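N-acetylneuraminic acid (Sialic acid) synthetase (Leptospira borgpetersenii serovar Hardjo-bovis, PDB 6NCS) probably makes sialic acid or its 9-phosphate, as a manganese-binding synthase of the NeuB family with a TIM-barrel fold. Local coordinates at residues L40-A51 against L91-I101. Residues are numbered along the deposited sequence; the frame is centred on the assembly and turned at random.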
ATOM      1  N   LEU A  40     -13.643 -33.290 -13.794  1.00 28.39           N
ATOM      2  CA  LEU A  40     -14.268 -32.254 -14.612  1.00 25.49           C
ATOM      3  C   LEU A  40     -15.454 -31.618 -13.898  1.00 20.63           C
ATOM      4  O   LEU A  40     -15.640 -30.399 -13.965  1.00 19.76           O
ATOM      5  CB  LEU A  40     -14.705 -32.829 -15.960  1.00 24.64           C
ATOM      6  CG  LEU A  40     -15.344 -31.844 -16.944  1.00 23.14           C
ATOM      7  CD1 LEU A  40     -14.426 -30.680 -17.208  1.00 30.66           C
ATOM      8  CD2 LEU A  40     -15.676 -32.563 -18.250  1.00 24.20           C
ATOM      9  N   ASN A  41     -16.281 -32.429 -13.233  1.00 23.85           N
ATOM     10  CA  ASN A  41     -17.421 -31.870 -12.509  1.00 21.73           C
ATOM     11  C   ASN A  41     -16.974 -30.955 -11.387  1.00 20.84           C
ATOM     12  O   ASN A  41     -17.655 -29.969 -11.081  1.00 22.75           O
ATOM     13  CB  ASN A  41     -18.301 -32.988 -11.960  1.00 27.84           C
ATOM     14  CG  ASN A  41     -19.054 -33.697 -13.047  1.00 27.09           C
ATOM     15  OD1 ASN A  41     -19.210 -33.159 -14.143  1.00 31.38           O
ATOM     16  ND2 ASN A  41     -19.519 -34.911 -12.766  1.00 28.86           N
ATOM     17  N   LEU A  42     -15.838 -31.257 -10.760  1.00 20.97           N
ATOM     18  CA  LEU A  42     -15.328 -30.375  -9.719  1.00 20.04           C
ATOM     19  C   LEU A  42     -14.847 -29.061 -10.314  1.00 20.04           C
ATOM     20  O   LEU A  42     -15.089 -27.987  -9.745  1.00 20.92           O
ATOM     21  CB  LEU A  42     -14.208 -31.070  -8.942  1.00 23.29           C
ATOM     22  CG  LEU A  42     -13.600 -30.287  -7.778  1.00 21.52           C
ATOM     23  CD1 LEU A  42     -14.687 -29.779  -6.832  1.00 20.20           C
ATOM     24  CD2 LEU A  42     -12.601 -31.172  -7.017  1.00 22.56           C
ATOM     25  N   ALA A  43     -14.175 -29.124 -11.467  1.00 18.49           N
ATOM     26  CA  ALA A  43     -13.745 -27.900 -12.134  1.00 19.72           C
ATOM     27  C   ALA A  43     -14.939 -27.036 -12.522  1.00 19.61           C
ATOM     28  O   ALA A  43     -14.884 -25.811 -12.403  1.00 17.00           O
ATOM     29  CB  ALA A  43     -12.902 -28.241 -13.368  1.00 17.09           C
ATOM     30  N   LEU A  44     -16.027 -27.658 -12.993  1.00 18.02           N
ATOM     31  CA  LEU A  44     -17.232 -26.901 -13.316  1.00 21.36           C
ATOM     32  C   LEU A  44     -17.820 -26.248 -12.071  1.00 29.95           C
ATOM     33  O   LEU A  44     -18.249 -25.086 -12.108  1.00 22.99           O
ATOM     34  CB  LEU A  44     -18.262 -27.818 -13.987  1.00 20.10           C
ATOM     35  CG  LEU A  44     -17.893 -28.292 -15.388  1.00 20.39           C
ATOM     36  CD1 LEU A  44     -18.820 -29.421 -15.849  1.00 20.25           C
ATOM     37  CD2 LEU A  44     -17.945 -27.141 -16.372  1.00 22.52           C
ATOM     38  N   ARG A  45     -17.833 -26.982 -10.954  1.00 20.91           N
ATOM     39  CA  ARG A  45     -18.283 -26.413  -9.689  1.00 18.14           C
ATOM     40  C   ARG A  45     -17.404 -25.246  -9.266  1.00 17.06           C
ATOM     41  O   ARG A  45     -17.896 -24.252  -8.716  1.00 20.37           O
ATOM     42  CB  ARG A  45     -18.288 -27.491  -8.602  1.00 24.32           C
ATOM     43  CG  ARG A  45     -18.595 -26.966  -7.217  1.00 24.04           C
ATOM     44  CD  ARG A  45     -18.558 -28.077  -6.181  1.00 28.43           C
ATOM     45  NE  ARG A  45     -18.685 -27.543  -4.832  1.00 29.25           N
ATOM     46  CZ  ARG A  45     -18.355 -28.205  -3.733  1.00 37.25           C
ATOM     47  NH1 ARG A  45     -17.867 -29.441  -3.822  1.00 27.30           N
ATOM     48  NH2 ARG A  45     -18.509 -27.632  -2.546  1.00 34.34           N
ATOM     49  N   MET A  46     -16.096 -25.347  -9.512  1.00 16.52           N
ATOM     50  CA  MET A  46     -15.200 -24.249  -9.159  1.00 16.59           C
ATOM     51  C   MET A  46     -15.562 -22.990  -9.934  1.00 18.02           C
ATOM     52  O   MET A  46     -15.543 -21.880  -9.380  1.00 15.31           O
ATOM     53  CB  MET A  46     -13.747 -24.661  -9.412  1.00 15.31           C
ATOM     54  CG  MET A  46     -13.269 -25.784  -8.496  1.00 16.08           C
ATOM     55  SD  MET A  46     -11.573 -26.309  -8.874  1.00 21.12           S
ATOM     56  CE  MET A  46     -10.628 -24.975  -8.110  1.00 16.63           C
ATOM     57  N   ILE A  47     -15.927 -23.150 -11.209  1.00 17.18           N
ATOM     58  CA  ILE A  47     -16.355 -22.005 -12.013  1.00 18.61           C
ATOM     59  C   ILE A  47     -17.609 -21.380 -11.417  1.00 15.49           C
ATOM     60  O   ILE A  47     -17.688 -20.157 -11.240  1.00 15.31           O
ATOM     61  CB  ILE A  47     -16.600 -22.426 -13.469  1.00 15.45           C
ATOM     62  CG1 ILE A  47     -15.312 -22.885 -14.156  1.00 14.89           C
ATOM     63  CG2 ILE A  47     -17.236 -21.273 -14.239  1.00 17.59           C
ATOM     64  CD1 ILE A  47     -15.576 -23.536 -15.525  1.00 15.32           C
ATOM     65  N   ASP A  48     -18.627 -22.206 -11.145  1.00 15.95           N
ATOM     66  CA  ASP A  48     -19.875 -21.694 -10.575  1.00 17.80           C
ATOM     67  C   ASP A  48     -19.619 -20.864  -9.326  1.00 17.99           C
ATOM     68  O   ASP A  48     -20.138 -19.749  -9.184  1.00 17.29           O
ATOM     69  CB  ASP A  48     -20.821 -22.846 -10.220  1.00 26.06           C
ATOM     70  CG  ASP A  48     -21.266 -23.654 -11.424  1.00 25.91           C
ATOM     71  OD1 ASP A  48     -21.057 -23.224 -12.576  1.00 23.65           O
ATOM     72  OD2 ASP A  48     -21.840 -24.740 -11.198  1.00 22.98           O
ATOM     73  N   GLU A  49     -18.819 -21.396  -8.395  1.00 16.05           N
ATOM     74  CA  GLU A  49     -18.668 -20.718  -7.118  1.00 18.04           C
ATOM     75  C   GLU A  49     -17.720 -19.525  -7.208  1.00 20.55           C
ATOM     76  O   GLU A  49     -17.855 -18.573  -6.425  1.00 16.89           O
ATOM     77  CB  GLU A  49     -18.225 -21.728  -6.055  1.00 21.08           C
ATOM     78  CG  GLU A  49     -19.264 -22.838  -5.913  1.00 21.79           C
ATOM     79  CD  GLU A  49     -19.138 -23.656  -4.641  1.00 30.99           C
ATOM     80  OE1 GLU A  49     -18.556 -23.163  -3.656  1.00 29.14           O
ATOM     81  OE2 GLU A  49     -19.644 -24.800  -4.625  1.00 28.93           O
ATOM     82  N   ALA A  50     -16.780 -19.546  -8.160  1.00 18.43           N
ATOM     83  CA  ALA A  50     -15.947 -18.368  -8.409  1.00 16.03           C
ATOM     84  C   ALA A  50     -16.767 -17.242  -9.015  1.00 15.27           C
ATOM     85  O   ALA A  50     -16.537 -16.063  -8.715  1.00 14.52           O
ATOM     86  CB  ALA A  50     -14.783 -18.718  -9.338  1.00 13.26           C
ATOM     87  N   ALA A  51     -17.716 -17.582  -9.885  1.00 17.49           N
ATOM     88  CA  ALA A  51     -18.585 -16.553 -10.439  1.00 16.17           C
ATOM     89  C   ALA A  51     -19.486 -15.983  -9.357  1.00 23.79           C
ATOM     90  O   ALA A  51     -19.705 -14.767  -9.297  1.00 17.65           O
ATOM     91  CB  ALA A  51     -19.398 -17.124 -11.605  1.00 16.20           C
ATOM     92  N   LEU A  91     -15.592 -27.238 -22.541  1.00 19.13           N
ATOM     93  CA  LEU A  91     -16.697 -27.279 -21.587  1.00 21.57           C
ATOM     94  C   LEU A  91     -16.508 -26.264 -20.465  1.00 19.73           C
ATOM     95  O   LEU A  91     -17.474 -25.633 -20.024  1.00 21.49           O
ATOM     96  CB  LEU A  91     -16.829 -28.683 -21.007  1.00 25.20           C
ATOM     97  CG  LEU A  91     -17.293 -29.749 -21.994  1.00 32.33           C
ATOM     98  CD1 LEU A  91     -17.171 -31.136 -21.381  1.00 31.89           C
ATOM     99  CD2 LEU A  91     -18.724 -29.447 -22.395  1.00 27.79           C
ATOM    100  N   LEU A  92     -15.274 -26.103 -19.979  1.00 16.09           N
ATOM    101  CA  LEU A  92     -15.011 -25.112 -18.938  1.00 14.73           C
ATOM    102  C   LEU A  92     -15.187 -23.689 -19.460  1.00 18.88           C
ATOM    103  O   LEU A  92     -15.737 -22.830 -18.760  1.00 17.81           O
ATOM    104  CB  LEU A  92     -13.606 -25.296 -18.372  1.00 16.10           C
ATOM    105  CG  LEU A  92     -13.366 -26.645 -17.679  1.00 16.98           C
ATOM    106  CD1 LEU A  92     -11.898 -26.762 -17.257  1.00 17.82           C
ATOM    107  CD2 LEU A  92     -14.284 -26.819 -16.478  1.00 20.66           C
ATOM    108  N   LYS A  93     -14.731 -23.418 -20.683  1.00 17.93           N
ATOM    109  CA  LYS A  93     -14.947 -22.097 -21.265  1.00 17.97           C
ATOM    110  C   LYS A  93     -16.438 -21.809 -21.436  1.00 20.01           C
ATOM    111  O   LYS A  93     -16.895 -20.680 -21.198  1.00 16.61           O
ATOM    112  CB  LYS A  93     -14.212 -21.997 -22.603  1.00 18.46           C
ATOM    113  CG  LYS A  93     -14.264 -20.624 -23.258  1.00 19.34           C
ATOM    114  CD  LYS A  93     -13.241 -20.539 -24.387  1.00 28.31           C
ATOM    115  CE  LYS A  93     -13.352 -19.229 -25.164  1.00 34.03           C
ATOM    116  NZ  LYS A  93     -14.561 -19.183 -26.020  1.00 32.73           N
ATOM    117  N   GLU A  94     -17.211 -22.823 -21.828  1.00 21.75           N
ATOM    118  CA  GLU A  94     -18.642 -22.628 -22.041  0.57 22.99           C
ATOM    119  C   GLU A  94     -19.357 -22.325 -20.730  1.00 23.13           C
ATOM    120  O   GLU A  94     -20.195 -21.415 -20.667  1.00 19.19           O
ATOM    121  CB  GLU A  94     -19.243 -23.866 -22.709  0.57 22.50           C
ATOM    122  CG  GLU A  94     -20.750 -24.022 -22.512  0.57 31.86           C
ATOM    123  CD  GLU A  94     -21.289 -25.330 -23.079  0.57 35.25           C
ATOM    124  OE1 GLU A  94     -21.701 -25.350 -24.258  0.57 35.12           O
ATOM    125  OE2 GLU A  94     -21.294 -26.342 -22.343  0.57 29.87           O
ATOM    126  N   ARG A  95     -19.042 -23.074 -19.674  1.00 20.93           N
ATOM    127  CA  ARG A  95     -19.644 -22.798 -18.372  1.00 23.64           C
ATOM    128  C   ARG A  95     -19.251 -21.417 -17.873  1.00 19.83           C
ATOM    129  O   ARG A  95     -20.071 -20.703 -17.279  1.00 20.75           O
ATOM    130  CB  ARG A  95     -19.231 -23.861 -17.350  1.00 22.46           C
ATOM    131  CG  ARG A  95     -19.696 -23.558 -15.919  1.00 19.58           C
ATOM    132  CD  ARG A  95     -21.206 -23.704 -15.766  1.00 33.14           C
ATOM    133  NE  ARG A  95     -21.609 -25.079 -16.007  1.00 35.65           N
ATOM    134  CZ  ARG A  95     -21.623 -26.030 -15.080  1.00 37.03           C
ATOM    135  NH1 ARG A  95     -21.279 -25.748 -13.833  1.00 31.63           N
ATOM    136  NH2 ARG A  95     -21.987 -27.265 -15.400  1.00 37.14           N
ATOM    137  N   SER A  96     -17.999 -21.018 -18.113  1.00 15.95           N
ATOM    138  CA  SER A  96     -17.553 -19.692 -17.695  1.00 16.83           C
ATOM    139  C   SER A  96     -18.350 -18.597 -18.399  1.00 18.96           C
ATOM    140  O   SER A  96     -18.781 -17.625 -17.769  1.00 20.35           O
ATOM    141  CB  SER A  96     -16.056 -19.539 -17.960  1.00 17.95           C
ATOM    142  OG  SER A  96     -15.307 -20.459 -17.173  1.00 16.15           O
ATOM    143  N   GLN A  97     -18.563 -18.734 -19.708  1.00 19.34           N
ATOM    144  CA  GLN A  97     -19.346 -17.728 -20.419  0.58 21.33           C
ATOM    145  C   GLN A  97     -20.770 -17.670 -19.885  1.00 20.21           C
ATOM    146  O   GLN A  97     -21.340 -16.583 -19.731  1.00 23.66           O
ATOM    147  CB  GLN A  97     -19.338 -18.016 -21.920  0.58 22.46           C
ATOM    148  CG  GLN A  97     -17.939 -18.063 -22.498  0.58 30.64           C
ATOM    149  CD  GLN A  97     -17.907 -18.054 -24.008  0.58 34.31           C
ATOM    150  OE1 GLN A  97     -17.016 -18.642 -24.616  0.58 32.76           O
ATOM    151  NE2 GLN A  97     -18.863 -17.370 -24.622  0.58 37.28           N
ATOM    152  N   LYS A  98     -21.356 -18.834 -19.591  1.00 20.73           N
ATOM    153  CA  LYS A  98     -22.718 -18.890 -19.066  1.00 23.89           C
ATOM    154  C   LYS A  98     -22.829 -18.198 -17.714  1.00 25.17           C
ATOM    155  O   LYS A  98     -23.859 -17.586 -17.407  1.00 21.38           O
ATOM    156  CB  LYS A  98     -23.159 -20.353 -18.958  1.00 27.62           C
ATOM    157  CG  LYS A  98     -24.497 -20.585 -18.273  1.00 31.96           C
ATOM    158  CD  LYS A  98     -24.930 -22.040 -18.434  1.00 43.10           C
ATOM    159  CE  LYS A  98     -26.005 -22.428 -17.432  1.00 54.71           C
ATOM    160  NZ  LYS A  98     -25.436 -23.019 -16.182  1.00 59.74           N
ATOM    161  N   LYS A  99     -21.784 -18.279 -16.898  1.00 22.28           N
ATOM    162  CA  LYS A  99     -21.785 -17.702 -15.560  1.00 23.55           C
ATOM    163  C   LYS A  99     -21.171 -16.306 -15.515  1.00 21.55           C
ATOM    164  O   LYS A  99     -20.999 -15.754 -14.424  1.00 20.61           O
ATOM    165  CB  LYS A  99     -21.055 -18.637 -14.591  1.00 25.48           C
ATOM    166  CG  LYS A  99     -21.768 -19.975 -14.351  1.00 19.99           C
ATOM    167  CD  LYS A  99     -23.227 -19.766 -14.004  1.00 33.46           C
ATOM    168  CE  LYS A  99     -23.872 -21.041 -13.492  1.00 38.25           C
ATOM    169  NZ  LYS A  99     -23.859 -21.095 -12.000  1.00 43.13           N
ATOM    170  N   ASN A 100     -20.832 -15.738 -16.677  1.00 19.98           N
ATOM    171  CA  ASN A 100     -20.287 -14.383 -16.774  0.52 22.71           C
ATOM    172  C   ASN A 100     -19.001 -14.224 -15.964  1.00 22.99           C
ATOM    173  O   ASN A 100     -18.831 -13.255 -15.225  1.00 21.38           O
ATOM    174  CB  ASN A 100     -21.319 -13.339 -16.337  0.52 23.72           C
ATOM    175  CG  ASN A 100     -22.552 -13.342 -17.203  0.52 24.28           C
ATOM    176  OD1 ASN A 100     -22.462 -13.385 -18.429  0.52 27.56           O
ATOM    177  ND2 ASN A 100     -23.716 -13.304 -16.569  0.52 28.37           N
ATOM    178  N   ILE A 101     -18.091 -15.184 -16.102  1.00 16.28           N
ATOM    179  CA  ILE A 101     -16.752 -15.051 -15.548  1.00 17.54           C
ATOM    180  C   ILE A 101     -15.786 -15.378 -16.678  1.00 16.09           C
ATOM    181  O   ILE A 101     -16.090 -16.212 -17.537  1.00 18.54           O
ATOM    182  CB  ILE A 101     -16.536 -15.953 -14.307  1.00 14.66           C
ATOM    183  CG1 ILE A 101     -15.150 -15.717 -13.696  1.00 13.61           C
ATOM    184  CG2 ILE A 101     -16.751 -17.423 -14.639  1.00 13.94           C
ATOM    185  CD1 ILE A 101     -14.969 -16.324 -12.297  1.00 13.92           C
TER
HETATM  186  O   HOH W   1     -22.583 -19.228 -10.416  1.00 28.60           O
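Leu92 of helix 86-98 fits as a knob into a hole formed by Leu40, Ala43, Leu44 and Ile47 of helix 40-52, joining two outer helices of the barrel; the segments 40-51 and 91-98 run nearly parallel, their axes 9.5 Å apart at closest approach and crossing at -22°. One methyl fills the centre of the hole: Leu92 CD2 lies 3.7 Å from Ala43 CB and also touches the ends of Leu44, Ile47 and Leu40. On the barrel side, Phe60 of strand 57-62 touches Ala43, Ile47 and Leu92. Ile47 reaches across with CG1 anti to its carbonyl carbon (chi1 -65°) and the chain extended beyond it, which brings CD1 to 3.3 Å from Leu92 O. That carbonyl is gripped within its own helix by Ser96 N and Ser96 OG, which approach from opposite faces of its plane. Toward the outer side the contact turns polar. Arg95, bent at chi2 and chi3, folds its guanidinium over Leu44, whose CD2 lies 4.0 Å above the centre of the plane, and meets Asp48 at its edge. Arg95 NH1 donates to the syn side of Asp48 OD1 at 2.8 Å, with carboxylate and guanidinium nearly coplanar. Lys99 NZ makes a longer salt bridge to Asp48 OD1 (3.6 Å). Arg95 and Lys99 together probably stabilise the negative charge of Asp48; a water also bridges Lys99 NZ to the backbone Asp48 O. A Schellman motif with Asn100 as C-prime residue ends helix 86-98, and beyond it Ile101 faces helix 40-52, its CD1 3.8 Å from Ala50 CB. Such side-by-side packing of neighbouring outer helices, which follow the adjacent parallel strands 27-33 and 57-62 (the second after two shorter helices), is characteristic of the TIM barrel.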